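Local structure of thioesterase (Streptomyces sp. WAC02707, 6VAP) at residues V12-Y17 and F81-A86; C29-G34 and T38-V43; K68-E71 and E75-N78; E144-E149 and M169-I174; H197-D202 and H232-E237. The protein is the type II thioesterase of the borrelidin biosynthetic cluster and probably clears stalled or unwanted acyl groups from its polyketide synthase by thioester hydrolysis. All blocks are in the same frame, centred on the assembly; numbering follows the deposited sequence.

Overall arrangement
Contacts 1, 2 and 5 reach the same central sheet. Contact 1 joins its edge strand 14-15 to helix 73-87, contact 2 lies at the end of strand 26-30, and contact 5 lies at the end of strand 196-201. Contact 3 uses helix 73-87 again and meets contact 1 through Trp13. Contact 4 is the outermost, its centre about 21 Å from the centre of the chain, yet its leucines are buried. Contacts 1, 3 and 4 are apolar packing, with an indole in contact 1 and exposed glutamate in contact 3. Contacts 2 and 5, nearer the probable active site, are built on tyrosines. His32 of contact 2 meets Phe233 of contact 5, while Pro69 of contact 3 rests on 169-174.

Contact 1 of 5, residues V12-Y17 and F81-A86; sequences VWIRQY and FPVLRA
Trp13 and Ile14 meet Val83 and Leu84, and the contact between them is entirely apolar. Residues 12-17 include the short edge strand 14-15. Residues 81-86 belong to helix 73-87. Ile14 makes the central contacts. Its chain is extended past CG1 (chi2 169°), which carries the terminal methyl to the helix. There CD1 lies 3.6 Å from Val83 CG1. It is also 3.5 Å from Leu84 CD2, a tight pair for two methyl carbons. Ile14 and Val83 lie alongside each other, pointing opposite ways.

Both Val83 methyls meet Trp13, and CG1 meets Ile14 as well. CG1, anti to the backbone N (chi1 -177°), lies 4.0 Å from Trp13 CB. CG2 approaches the five-membered part of the indole, 3.9 Å from Trp13 CD1. That approach is oblique to the ring, and the two side chains run roughly perpendicular.

The polar groups act within 12-17 and toward its surroundings. Arg15 NH2 donates to Val12 O at 2.7 Å, with an N-H...O angle of 160°. The oxygen lies near the guanidinium plane. The same NH2 forms a salt bridge with Asp63, and Arg64 makes a cation-pi contact with the Trp13 ring. Trp13 and Arg15 also have backbone hydrogen bonds to strand 52-56 and the residue after it.

Leu84 continues inward to Leu107 and Phe111 of helix 99-113. The contact therefore depends on apolar packing of branched side chains and an indole, while the charged groups bond within 12-17 and to its surroundings.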
# COMPACT_ATOMS: atom_id res chain seq x y z
N VAL A 12 2.35 -16.66 -5.52
CA VAL A 12 0.94 -16.40 -5.26
C VAL A 12 0.76 -15.02 -4.67
O VAL A 12 -0.25 -14.35 -4.96
CB VAL A 12 0.37 -17.50 -4.33
CG1 VAL A 12 0.91 -17.35 -2.92
CG2 VAL A 12 -1.15 -17.44 -4.33
N TRP A 13 1.72 -14.55 -3.87
CA TRP A 13 1.59 -13.25 -3.22
C TRP A 13 2.16 -12.09 -4.03
O TRP A 13 1.61 -10.99 -4.04
CB TRP A 13 2.29 -13.27 -1.85
CG TRP A 13 1.53 -13.93 -0.76
CD1 TRP A 13 1.64 -15.23 -0.34
CD2 TRP A 13 0.61 -13.29 0.12
NE1 TRP A 13 0.78 -15.45 0.72
CE2 TRP A 13 0.17 -14.27 1.04
CE3 TRP A 13 0.14 -11.98 0.24
CZ2 TRP A 13 -0.76 -14.00 2.03
CZ3 TRP A 13 -0.79 -11.71 1.24
CH2 TRP A 13 -1.23 -12.72 2.10
N ILE A 14 3.29 -12.31 -4.69
CA ILE A 14 4.11 -11.24 -5.22
C ILE A 14 4.15 -11.36 -6.73
O ILE A 14 4.68 -12.35 -7.25
CB ILE A 14 5.54 -11.27 -4.64
CG1 ILE A 14 5.46 -11.12 -3.11
CG2 ILE A 14 6.37 -10.16 -5.27
CD1 ILE A 14 6.75 -11.40 -2.40
N ARG A 15 3.63 -10.36 -7.42
CA ARG A 15 3.55 -10.37 -8.88
C ARG A 15 4.60 -9.41 -9.43
O ARG A 15 4.58 -8.21 -9.12
CB ARG A 15 2.15 -9.97 -9.35
CG ARG A 15 1.01 -10.77 -8.70
CD ARG A 15 1.12 -12.26 -9.06
NE ARG A 15 0.37 -13.09 -8.12
CZ ARG A 15 -0.86 -13.55 -8.33
NH1 ARG A 15 -1.49 -13.25 -9.46
NH2 ARG A 15 -1.45 -14.31 -7.41
N GLN A 16 5.49 -9.93 -10.25
CA GLN A 16 6.54 -9.16 -10.92
C GLN A 16 6.15 -9.08 -12.39
O GLN A 16 6.29 -10.06 -13.14
CB GLN A 16 7.89 -9.86 -10.72
CG GLN A 16 9.07 -9.12 -11.32
CD GLN A 16 10.37 -9.89 -11.17
OE1 GLN A 16 10.37 -11.05 -10.78
NE2 GLN A 16 11.48 -9.25 -11.48
N TYR A 17 5.66 -7.92 -12.80
CA TYR A 17 5.09 -7.79 -14.13
C TYR A 17 6.15 -7.55 -15.20
O TYR A 17 5.92 -7.92 -16.36
CB TYR A 17 4.06 -6.66 -14.12
CG TYR A 17 2.84 -7.00 -13.31
CD1 TYR A 17 2.07 -8.14 -13.60
CD2 TYR A 17 2.42 -6.16 -12.29
CE1 TYR A 17 0.94 -8.44 -12.85
CE2 TYR A 17 1.32 -6.46 -11.52
CZ TYR A 17 0.57 -7.60 -11.81
OH TYR A 17 -0.54 -7.91 -11.06
N PHE A 81 4.92 -11.02 5.27
CA PHE A 81 6.30 -10.67 5.54
C PHE A 81 7.26 -11.78 5.21
O PHE A 81 8.26 -11.48 4.53
CB PHE A 81 6.45 -10.22 6.99
CG PHE A 81 7.80 -9.64 7.30
CD1 PHE A 81 8.32 -8.59 6.53
CD2 PHE A 81 8.56 -10.13 8.35
CE1 PHE A 81 9.56 -8.07 6.81
CE2 PHE A 81 9.80 -9.59 8.63
CZ PHE A 81 10.30 -8.56 7.85
N PRO A 82 7.08 -13.03 5.67
CA PRO A 82 8.02 -14.10 5.31
C PRO A 82 8.19 -14.27 3.82
O PRO A 82 9.27 -14.64 3.36
CB PRO A 82 7.41 -15.35 5.95
CG PRO A 82 6.31 -14.86 6.85
CD PRO A 82 5.90 -13.55 6.40
N VAL A 83 7.12 -14.06 3.06
CA VAL A 83 7.21 -14.19 1.61
C VAL A 83 8.07 -13.07 1.04
O VAL A 83 8.98 -13.31 0.24
CB VAL A 83 5.81 -14.19 0.98
CG1 VAL A 83 5.89 -14.39 -0.52
CG2 VAL A 83 4.96 -15.31 1.63
N LEU A 84 7.77 -11.82 1.42
CA LEU A 84 8.60 -10.71 0.97
C LEU A 84 10.02 -10.84 1.48
O LEU A 84 10.95 -10.44 0.78
CB LEU A 84 8.01 -9.38 1.43
CG LEU A 84 6.85 -8.89 0.57
CD1 LEU A 84 6.13 -7.80 1.34
CD2 LEU A 84 7.34 -8.37 -0.80
N ARG A 85 10.21 -11.38 2.69
CA ARG A 85 11.55 -11.61 3.22
C ARG A 85 12.41 -12.43 2.25
O ARG A 85 13.58 -12.09 2.01
CB ARG A 85 11.47 -12.31 4.57
CG ARG A 85 11.25 -11.40 5.73
CD ARG A 85 11.75 -12.03 7.03
NE ARG A 85 13.21 -11.95 7.11
CZ ARG A 85 13.88 -11.95 8.25
NH1 ARG A 85 13.23 -12.03 9.41
NH2 ARG A 85 15.21 -11.88 8.24
N ALA A 86 11.86 -13.52 1.71
CA ALA A 86 12.64 -14.38 0.82
C ALA A 86 13.00 -13.71 -0.50
O ALA A 86 13.93 -14.15 -1.17
CB ALA A 86 11.87 -15.68 0.55

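Contact 2 of 5, residues C29-G34 and T38-V43; sequences CLPHAG and TFYHPV
The backbones come about equally near at Cys29 and Tyr40, CA atoms 7.1 Å apart, and at Pro31 and Phe39, where the end of strand 26-30 and the loop after it face the residues just before helix 41-47. Tyr40 carries the contact. Its ring is held between two neighbours: Cys29 CB lies over one face, 3.3 Å from the centroid, and Phe39 CD2 lies over the opposite face. The Cys29 CB contact is a CH-pi contact only 9° off the ring normal. Cys29 SG adds a sulfur-aromatic contact over that face, 4.3 Å from the centroid. Pro31 meets the ring at its rim, with CG 3.8 Å from Tyr40 CE2. The hydroxyl OH donates to Leu30 O at 2.7 Å, from above the carbonyl plane.

The contact spans the strand-to-helix connection of a beta-alpha-beta unit, strand 26-30, helix 41-47 and strand 52-56, in an alpha/beta-hydrolase sheet. His32 follows the strand and touches Ser98, the probable nucleophile.

His32 turns its edge to the face of Phe39. This T-shaped pair has planes at 79° and centroids 4.8 Å apart. His32 CE1 points at the middle of the Phe39 ring. His32 ND1 is buried here and has no partner in the model.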
# COMPACT_ATOMS: atom_id res chain seq x y z
N CYS A 29 4.58 -2.81 -3.73
CA CYS A 29 3.37 -2.01 -3.89
C CYS A 29 2.17 -2.75 -3.30
O CYS A 29 1.89 -3.88 -3.70
CB CYS A 29 3.12 -1.74 -5.38
SG CYS A 29 4.45 -0.76 -6.09
N LEU A 30 1.46 -2.08 -2.41
CA LEU A 30 0.35 -2.64 -1.66
C LEU A 30 -0.93 -2.01 -2.17
O LEU A 30 -1.12 -0.79 -2.04
CB LEU A 30 0.52 -2.38 -0.16
CG LEU A 30 1.64 -3.13 0.59
CD1 LEU A 30 1.69 -4.58 0.27
CD2 LEU A 30 3.03 -2.47 0.25
N PRO A 31 -1.83 -2.78 -2.75
CA PRO A 31 -3.08 -2.20 -3.24
C PRO A 31 -4.00 -1.76 -2.12
O PRO A 31 -3.93 -2.25 -0.99
CB PRO A 31 -3.70 -3.35 -4.03
CG PRO A 31 -2.60 -4.23 -4.36
CD PRO A 31 -1.65 -4.16 -3.22
N HIS A 32 -4.94 -0.88 -2.49
CA HIS A 32 -6.02 -0.45 -1.61
C HIS A 32 -7.04 -1.56 -1.38
O HIS A 32 -6.99 -2.62 -2.00
CB HIS A 32 -6.75 0.75 -2.21
CG HIS A 32 -7.14 0.55 -3.65
ND1 HIS A 32 -6.22 0.54 -4.68
CD2 HIS A 32 -8.33 0.25 -4.20
CE1 HIS A 32 -6.85 0.31 -5.82
NE2 HIS A 32 -8.13 0.10 -5.54
N ALA A 33 -8.02 -1.28 -0.52
CA ALA A 33 -9.13 -2.21 -0.32
C ALA A 33 -9.90 -2.43 -1.62
O ALA A 33 -10.21 -1.50 -2.35
CB ALA A 33 -10.09 -1.68 0.74
N GLY A 34 -10.21 -3.67 -1.92
CA GLY A 34 -10.81 -4.01 -3.19
C GLY A 34 -9.86 -3.99 -4.36
O GLY A 34 -10.30 -4.26 -5.48
N THR A 38 -2.78 -6.22 -10.15
CA THR A 38 -2.79 -5.65 -11.49
C THR A 38 -2.92 -4.13 -11.47
O THR A 38 -2.58 -3.46 -12.46
CB THR A 38 -3.93 -6.26 -12.32
OG1 THR A 38 -5.14 -6.25 -11.56
CG2 THR A 38 -3.61 -7.67 -12.70
N PHE A 39 -3.45 -3.57 -10.38
CA PHE A 39 -3.56 -2.12 -10.26
C PHE A 39 -2.21 -1.43 -10.46
O PHE A 39 -2.14 -0.31 -10.98
CB PHE A 39 -4.11 -1.77 -8.88
CG PHE A 39 -4.15 -0.31 -8.58
CD1 PHE A 39 -5.15 0.50 -9.10
CD2 PHE A 39 -3.20 0.27 -7.76
CE1 PHE A 39 -5.19 1.85 -8.82
CE2 PHE A 39 -3.25 1.60 -7.47
CZ PHE A 39 -4.22 2.40 -8.01
N TYR A 40 -1.11 -2.09 -10.09
CA TYR A 40 0.21 -1.49 -10.18
C TYR A 40 0.96 -1.80 -11.47
O TYR A 40 2.16 -1.49 -11.58
CB TYR A 40 1.04 -1.92 -8.99
CG TYR A 40 0.61 -1.22 -7.73
CD1 TYR A 40 0.85 0.13 -7.56
CD2 TYR A 40 -0.02 -1.92 -6.69
CE1 TYR A 40 0.48 0.80 -6.35
CE2 TYR A 40 -0.44 -1.27 -5.54
CZ TYR A 40 -0.18 0.06 -5.37
OH TYR A 40 -0.51 0.69 -4.23
N HIS A 41 0.29 -2.37 -12.46
CA HIS A 41 0.95 -2.60 -13.74
C HIS A 41 1.52 -1.33 -14.36
O HIS A 41 2.66 -1.36 -14.84
CB HIS A 41 -0.02 -3.28 -14.71
CG HIS A 41 0.61 -4.33 -15.57
ND1 HIS A 41 0.10 -5.60 -15.70
CD2 HIS A 41 1.71 -4.28 -16.36
CE1 HIS A 41 0.86 -6.29 -16.53
NE2 HIS A 41 1.84 -5.51 -16.95
N PRO A 42 0.83 -0.19 -14.34
CA PRO A 42 1.46 1.04 -14.84
C PRO A 42 2.75 1.42 -14.13
O PRO A 42 3.69 1.93 -14.77
CB PRO A 42 0.37 2.09 -14.63
CG PRO A 42 -0.91 1.34 -14.54
CD PRO A 42 -0.54 0.03 -13.85
N VAL A 43 2.85 1.19 -12.83
CA VAL A 43 4.10 1.48 -12.12
C VAL A 43 5.22 0.56 -12.63
O VAL A 43 6.33 1.00 -12.98
CB VAL A 43 3.89 1.33 -10.60
CG1 VAL A 43 5.21 1.55 -9.87
CG2 VAL A 43 2.84 2.28 -10.13

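Contact 3 of 5, residues K68-E71 and E75-N78; sequences KPLE and ELAN
Glu75 opens the helical side of this contact, with its backbone O 4.2 Å from Leu70 CD1. Its own side chain is poorly ordered, and the position of its carboxylate is uncertain. As modelled, Glu75 OE2 comes only loosely near Glu71 N, at 4.4 Å, and the two carboxylates are not in contact. Glu71 has a counter-charge in Lys68, whose NZ is 3.2 Å from Glu71 OE2 in a salt bridge. NZ reaches that oxygen from above the carboxylate plane. It also donates to Pro69 O at 2.9 Å, so NZ bridges Pro69 O and the Glu71 carboxylate within the loop.

Leu76 comes next and makes the main contact. Its CD2 is 3.6 Å from Leu70 CD1. Its CG is 3.9 Å from Leu70 CB, so the two leucines meet at a slant, through CB and CD1 of Leu70 and the CG-CD2 end of Leu76. Leu70 CG stands anti to its carbonyl carbon (chi1 -64°), which directs the isobutyl group at the helix.

Ala77 faces away from the loop and packs on helix 99-113. Asn78 bonds through OD1 to Arg110 of that helix. The loop 68-71 thus lies against the first turns of helix 73-87, with Trp13 beyond Leu70 and helix 99-113 beyond Leu76.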
# COMPACT_ATOMS: atom_id res chain seq x y z
N LYS A 68 -9.79 -17.86 1.09
CA LYS A 68 -10.59 -17.02 1.97
C LYS A 68 -9.89 -15.68 2.14
O LYS A 68 -8.69 -15.65 2.44
CB LYS A 68 -10.77 -17.70 3.33
CG LYS A 68 -11.84 -17.10 4.22
CD LYS A 68 -11.23 -16.28 5.35
CE LYS A 68 -12.29 -15.47 6.09
NZ LYS A 68 -12.89 -14.40 5.23
N PRO A 69 -10.58 -14.56 1.97
CA PRO A 69 -9.92 -13.27 2.12
C PRO A 69 -9.59 -12.97 3.58
O PRO A 69 -10.31 -13.36 4.50
CB PRO A 69 -10.94 -12.27 1.57
CG PRO A 69 -12.25 -12.95 1.73
CD PRO A 69 -12.00 -14.42 1.59
N LEU A 70 -8.47 -12.30 3.78
CA LEU A 70 -8.05 -11.92 5.12
C LEU A 70 -8.83 -10.69 5.58
O LEU A 70 -9.28 -9.87 4.79
CB LEU A 70 -6.55 -11.64 5.14
CG LEU A 70 -5.70 -12.89 4.82
CD1 LEU A 70 -4.22 -12.52 4.81
CD2 LEU A 70 -5.99 -14.01 5.84
N GLU A 71 -8.97 -10.56 6.89
CA GLU A 71 -9.81 -9.54 7.49
C GLU A 71 -9.06 -8.62 8.44
O GLU A 71 -9.71 -7.85 9.15
CB GLU A 71 -10.97 -10.22 8.24
CG GLU A 71 -11.91 -11.01 7.35
CD GLU A 71 -12.95 -11.78 8.14
OE1 GLU A 71 -12.88 -11.79 9.38
OE2 GLU A 71 -13.85 -12.37 7.50
N GLU A 75 -2.70 -9.66 10.15
CA GLU A 75 -2.65 -10.99 9.57
C GLU A 75 -2.14 -10.93 8.14
O GLU A 75 -1.32 -11.76 7.74
CB GLU A 75 -4.03 -11.66 9.61
CG GLU A 75 -4.45 -12.10 11.00
CD GLU A 75 -5.94 -12.30 11.13
OE1 GLU A 75 -6.46 -12.25 12.27
OE2 GLU A 75 -6.60 -12.50 10.09
N LEU A 76 -2.62 -9.95 7.36
CA LEU A 76 -2.04 -9.72 6.04
C LEU A 76 -0.53 -9.55 6.13
O LEU A 76 0.23 -10.17 5.37
CB LEU A 76 -2.67 -8.49 5.37
CG LEU A 76 -3.92 -8.76 4.53
CD1 LEU A 76 -4.71 -7.45 4.37
CD2 LEU A 76 -3.58 -9.34 3.21
N ALA A 77 -0.07 -8.68 7.02
CA ALA A 77 1.36 -8.45 7.20
C ALA A 77 2.11 -9.69 7.67
O ALA A 77 3.19 -10.02 7.15
CB ALA A 77 1.58 -7.32 8.19
N ASN A 78 1.59 -10.36 8.70
CA ASN A 78 2.29 -11.50 9.24
C ASN A 78 2.44 -12.60 8.21
O ASN A 78 3.48 -13.26 8.15
CB ASN A 78 1.55 -12.00 10.46
CG ASN A 78 1.78 -11.13 11.68
OD1 ASN A 78 2.77 -10.40 11.76
ND2 ASN A 78 0.86 -11.21 12.66

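Contact 4 of 5, residues E144-E149 and M169-I174; sequences EELVAE and MALPAI
Helices 143-149 and 167-182 meet here through Leu146, Val147 and Leu171, in the helical region that connects strand 120-124 to strand 196-201. Leu171 is the shared partner. The two leucines meet end on, with CG and CD2 of Leu146 lying against the branch of Leu171. Leu146 CD2 ends 3.7 Å from Leu171 CG and 4.0 Å from Leu171 CD2. Leu146 CG is also 4.0 Å from Leu171 CD1. Leu146 reaches across because its CG is anti to the backbone N (chi1 -173°).

Helices inserted at this place in the chain form the lid of type II thioesterases, the part of the alpha/beta-hydrolase fold that covers the substrate entrance. The position of these two helices is consistent with that lid. Residues 152-165, which lie in the connection between them, are not modelled, so this part of the chain is probably mobile.

Val147 comes in from the side, at about a right angle to Leu171. Its CG1 rests against both methyls of that leucine, 3.6 Å from Leu171 CD1 and 3.7 Å from Leu171 CD2. Both methyls of Leu171 therefore have a partner on each of the two residues of the shorter helix. Leu146 and Leu171 are buried, while Val147 is partly exposed.

Pro172 and Ala173 lack the usual backbone bond to the preceding turn, and helix 167-182 is kinked there, directly after the leucine that makes the contact. One turn after Leu171, the side chain of Ile174 packs on Leu150, just past the end of helix 143-149.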
# COMPACT_ATOMS: atom_id res chain seq x y z
N GLU A 144 -26.38 -6.06 -0.34
CA GLU A 144 -27.06 -5.07 -1.20
C GLU A 144 -26.61 -3.66 -0.84
O GLU A 144 -26.37 -2.89 -1.75
CB GLU A 144 -28.57 -5.29 -1.07
CG GLU A 144 -29.27 -5.46 -2.40
CD GLU A 144 -28.54 -6.36 -3.36
OE1 GLU A 144 -28.32 -7.52 -2.98
OE2 GLU A 144 -28.15 -5.89 -4.47
N GLU A 145 -26.54 -3.34 0.44
CA GLU A 145 -26.10 -2.03 0.89
C GLU A 145 -24.61 -1.85 0.62
O GLU A 145 -24.14 -0.72 0.46
CB GLU A 145 -26.41 -1.84 2.37
CG GLU A 145 -27.90 -1.68 2.67
CD GLU A 145 -28.17 -1.49 4.16
OE1 GLU A 145 -29.36 -1.56 4.55
OE2 GLU A 145 -27.20 -1.28 4.93
N LEU A 146 -23.87 -2.96 0.57
CA LEU A 146 -22.44 -2.90 0.28
C LEU A 146 -22.21 -2.43 -1.15
O LEU A 146 -21.48 -1.47 -1.39
CB LEU A 146 -21.81 -4.27 0.50
CG LEU A 146 -20.29 -4.40 0.41
CD1 LEU A 146 -19.58 -3.21 1.00
CD2 LEU A 146 -19.84 -5.67 1.11
N VAL A 147 -22.78 -3.15 -2.12
CA VAL A 147 -22.57 -2.82 -3.52
C VAL A 147 -23.04 -1.40 -3.81
O VAL A 147 -22.41 -0.65 -4.56
CB VAL A 147 -23.27 -3.85 -4.42
CG1 VAL A 147 -22.76 -5.25 -4.10
CG2 VAL A 147 -24.76 -3.78 -4.22
N ALA A 148 -24.16 -1.00 -3.20
CA ALA A 148 -24.68 0.34 -3.41
C ALA A 148 -23.67 1.39 -2.97
O ALA A 148 -23.38 2.34 -3.70
CB ALA A 148 -26.00 0.52 -2.66
N GLU A 149 -23.14 1.25 -1.76
CA GLU A 149 -22.16 2.21 -1.27
C GLU A 149 -20.86 2.16 -2.07
O GLU A 149 -20.07 3.11 -2.01
CB GLU A 149 -21.86 1.96 0.21
CG GLU A 149 -22.45 3.02 1.14
CD GLU A 149 -21.49 4.17 1.42
OE1 GLU A 149 -20.33 4.10 0.94
OE2 GLU A 149 -21.89 5.13 2.11
N MET A 169 -19.04 -12.33 -6.63
CA MET A 169 -17.81 -13.11 -6.55
C MET A 169 -16.70 -12.33 -5.86
O MET A 169 -15.88 -12.92 -5.14
CB MET A 169 -17.36 -13.53 -7.95
CG MET A 169 -17.45 -15.02 -8.22
SD MET A 169 -16.69 -15.44 -9.80
CE MET A 169 -17.75 -14.61 -10.95
N ALA A 170 -16.65 -11.01 -6.06
CA ALA A 170 -15.60 -10.18 -5.50
C ALA A 170 -15.99 -9.56 -4.16
O ALA A 170 -15.10 -9.11 -3.41
CB ALA A 170 -15.24 -9.06 -6.48
N LEU A 171 -17.28 -9.54 -3.82
CA LEU A 171 -17.70 -8.85 -2.61
C LEU A 171 -17.06 -9.41 -1.36
O LEU A 171 -16.61 -8.61 -0.52
CB LEU A 171 -19.23 -8.89 -2.51
CG LEU A 171 -19.88 -7.60 -2.01
CD1 LEU A 171 -19.59 -6.43 -2.93
CD2 LEU A 171 -21.39 -7.80 -1.86
N PRO A 172 -16.99 -10.72 -1.16
CA PRO A 172 -16.32 -11.23 0.05
C PRO A 172 -14.92 -10.69 0.23
O PRO A 172 -14.51 -10.41 1.36
CB PRO A 172 -16.33 -12.76 -0.15
CG PRO A 172 -17.49 -13.01 -1.06
CD PRO A 172 -17.58 -11.81 -1.97
N ALA A 173 -14.17 -10.54 -0.86
CA ALA A 173 -12.82 -9.99 -0.77
C ALA A 173 -12.85 -8.49 -0.47
O ALA A 173 -12.03 -8.00 0.32
CB ALA A 173 -12.05 -10.27 -2.05
N ILE A 174 -13.78 -7.76 -1.08
CA ILE A 174 -13.90 -6.33 -0.80
C ILE A 174 -14.30 -6.11 0.65
O ILE A 174 -13.73 -5.27 1.35
CB ILE A 174 -14.89 -5.68 -1.77
CG1 ILE A 174 -14.41 -5.87 -3.23
CG2 ILE A 174 -15.08 -4.20 -1.44
CD1 ILE A 174 -15.45 -5.52 -4.26

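Contact 5 of 5, residues H197-D202 and H232-E237; sequences HALTGD and HFYLLE
The Tyr234 ring lies between Thr200 C on one face and Leu235 CB on the other. Thr200 C is 4.2 Å above the ring plane and Leu235 CB is 3.8 Å above it on the opposite side, both offset toward the rim. Phe228 also stacks on this tyrosine. Gly201 N approaches obliquely, 4.0 Å from Tyr234 CD1. The His232 ring meets Phe233 CE1 at its edge.

The segments belong to the alpha/beta-hydrolase core: strand 196-201 of the central sheet, and the loop after strand 223-228 that carries the probable catalytic histidine. His232 bonds to Ser98 through NE2 and to Asp204 through ND1, as in a Ser-His-Asp triad. Its side chain leaves the backbone away from the strand. Two residues on, Tyr234 turns the other way and anchors the loop on the sheet.

Tyr234 CG stands between its backbone N and carbonyl carbon (chi1 76°). This lays the ring along the strand from Gly201 back to Leu199. Gly201 has no side chain, and the CA atoms of Gly201 and Tyr234 come within 5.7 Å. Leu199 stands roughly perpendicular to the tyrosine, with CB 4.0 Å from Tyr234 CZ. The buried hydroxyl has a polar partner on the neighbouring strand 120-124, where Tyr234 OH is hydrogen-bonded to Ser124 OG.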
# COMPACT_ATOMS: atom_id res chain seq x y z
N HIS A 197 7.20 9.47 2.93
CA HIS A 197 6.67 10.45 2.00
C HIS A 197 5.17 10.19 1.91
O HIS A 197 4.75 9.13 1.44
CB HIS A 197 7.32 10.38 0.62
CG HIS A 197 7.00 11.57 -0.25
ND1 HIS A 197 7.83 12.00 -1.26
CD2 HIS A 197 5.94 12.42 -0.26
CE1 HIS A 197 7.30 13.06 -1.85
NE2 HIS A 197 6.15 13.33 -1.27
N ALA A 198 4.38 11.15 2.33
CA ALA A 198 2.94 11.01 2.35
C ALA A 198 2.37 11.74 1.15
O ALA A 198 2.86 12.81 0.76
CB ALA A 198 2.39 11.56 3.64
N LEU A 199 1.31 11.18 0.58
CA LEU A 199 0.67 11.73 -0.61
C LEU A 199 -0.83 11.72 -0.39
O LEU A 199 -1.39 10.69 0.00
CB LEU A 199 1.04 10.93 -1.86
CG LEU A 199 2.51 10.56 -1.99
CD1 LEU A 199 2.65 9.53 -3.07
CD2 LEU A 199 3.39 11.76 -2.29
N THR A 200 -1.49 12.86 -0.62
CA THR A 200 -2.90 12.96 -0.29
C THR A 200 -3.59 13.87 -1.30
O THR A 200 -2.96 14.69 -1.96
CB THR A 200 -3.06 13.46 1.17
OG1 THR A 200 -4.43 13.28 1.58
CG2 THR A 200 -2.64 14.92 1.30
N GLY A 201 -4.90 13.70 -1.43
CA GLY A 201 -5.71 14.59 -2.22
C GLY A 201 -6.28 15.70 -1.36
O GLY A 201 -6.57 15.52 -0.20
N ASP A 202 -6.45 16.87 -1.95
CA ASP A 202 -6.92 18.04 -1.21
C ASP A 202 -8.42 18.04 -0.99
O ASP A 202 -8.94 18.92 -0.29
CB ASP A 202 -6.50 19.34 -1.92
CG ASP A 202 -7.13 19.49 -3.30
OD1 ASP A 202 -7.83 18.58 -3.77
OD2 ASP A 202 -6.89 20.54 -3.92
N HIS A 232 -9.86 10.75 -2.96
CA HIS A 232 -9.21 9.56 -2.44
C HIS A 232 -8.41 8.83 -3.50
O HIS A 232 -7.42 8.16 -3.18
CB HIS A 232 -10.25 8.60 -1.85
CG HIS A 232 -9.67 7.57 -0.93
ND1 HIS A 232 -9.12 7.89 0.29
CD2 HIS A 232 -9.57 6.23 -1.06
CE1 HIS A 232 -8.72 6.78 0.89
NE2 HIS A 232 -8.97 5.76 0.08
N PHE A 233 -8.85 8.89 -4.76
CA PHE A 233 -8.11 8.33 -5.89
C PHE A 233 -7.53 9.40 -6.81
O PHE A 233 -7.55 9.28 -8.06
CB PHE A 233 -9.00 7.36 -6.64
CG PHE A 233 -9.14 6.02 -5.92
CD1 PHE A 233 -10.04 5.88 -4.89
CD2 PHE A 233 -8.34 4.96 -6.26
CE1 PHE A 233 -10.18 4.65 -4.23
CE2 PHE A 233 -8.46 3.73 -5.61
CZ PHE A 233 -9.40 3.59 -4.59
N TYR A 234 -7.05 10.49 -6.19
CA TYR A 234 -6.26 11.48 -6.91
C TYR A 234 -5.18 10.83 -7.77
O TYR A 234 -4.84 11.33 -8.84
CB TYR A 234 -5.61 12.44 -5.91
CG TYR A 234 -4.43 11.77 -5.24
CD1 TYR A 234 -4.63 10.89 -4.20
CD2 TYR A 234 -3.13 11.98 -5.69
CE1 TYR A 234 -3.54 10.23 -3.60
CE2 TYR A 234 -2.06 11.32 -5.12
CZ TYR A 234 -2.28 10.44 -4.09
OH TYR A 234 -1.22 9.81 -3.53
N LEU A 235 -4.61 9.72 -7.34
CA LEU A 235 -3.40 9.23 -7.98
C LEU A 235 -3.65 8.75 -9.41
O LEU A 235 -2.69 8.63 -10.19
CB LEU A 235 -2.82 8.08 -7.13
CG LEU A 235 -3.47 6.70 -7.22
CD1 LEU A 235 -2.61 5.72 -6.35
CD2 LEU A 235 -4.88 6.68 -6.71
N LEU A 236 -4.90 8.47 -9.77
CA LEU A 236 -5.18 8.09 -11.15
C LEU A 236 -4.97 9.27 -12.09
O LEU A 236 -4.59 9.09 -13.25
CB LEU A 236 -6.60 7.57 -11.28
CG LEU A 236 -6.95 6.42 -10.31
CD1 LEU A 236 -8.34 5.89 -10.59
CD2 LEU A 236 -5.95 5.28 -10.43
N GLU A 237 -5.19 10.49 -11.61
CA GLU A 237 -5.02 11.71 -12.37
C GLU A 237 -3.60 12.23 -12.28
O GLU A 237 -3.24 13.09 -13.08
CB GLU A 237 -5.98 12.82 -11.86
CG GLU A 237 -6.22 13.95 -12.85
CD GLU A 237 -6.38 15.32 -12.20
OE1 GLU A 237 -6.95 16.24 -12.84
OE2 GLU A 237 -5.94 15.50 -11.05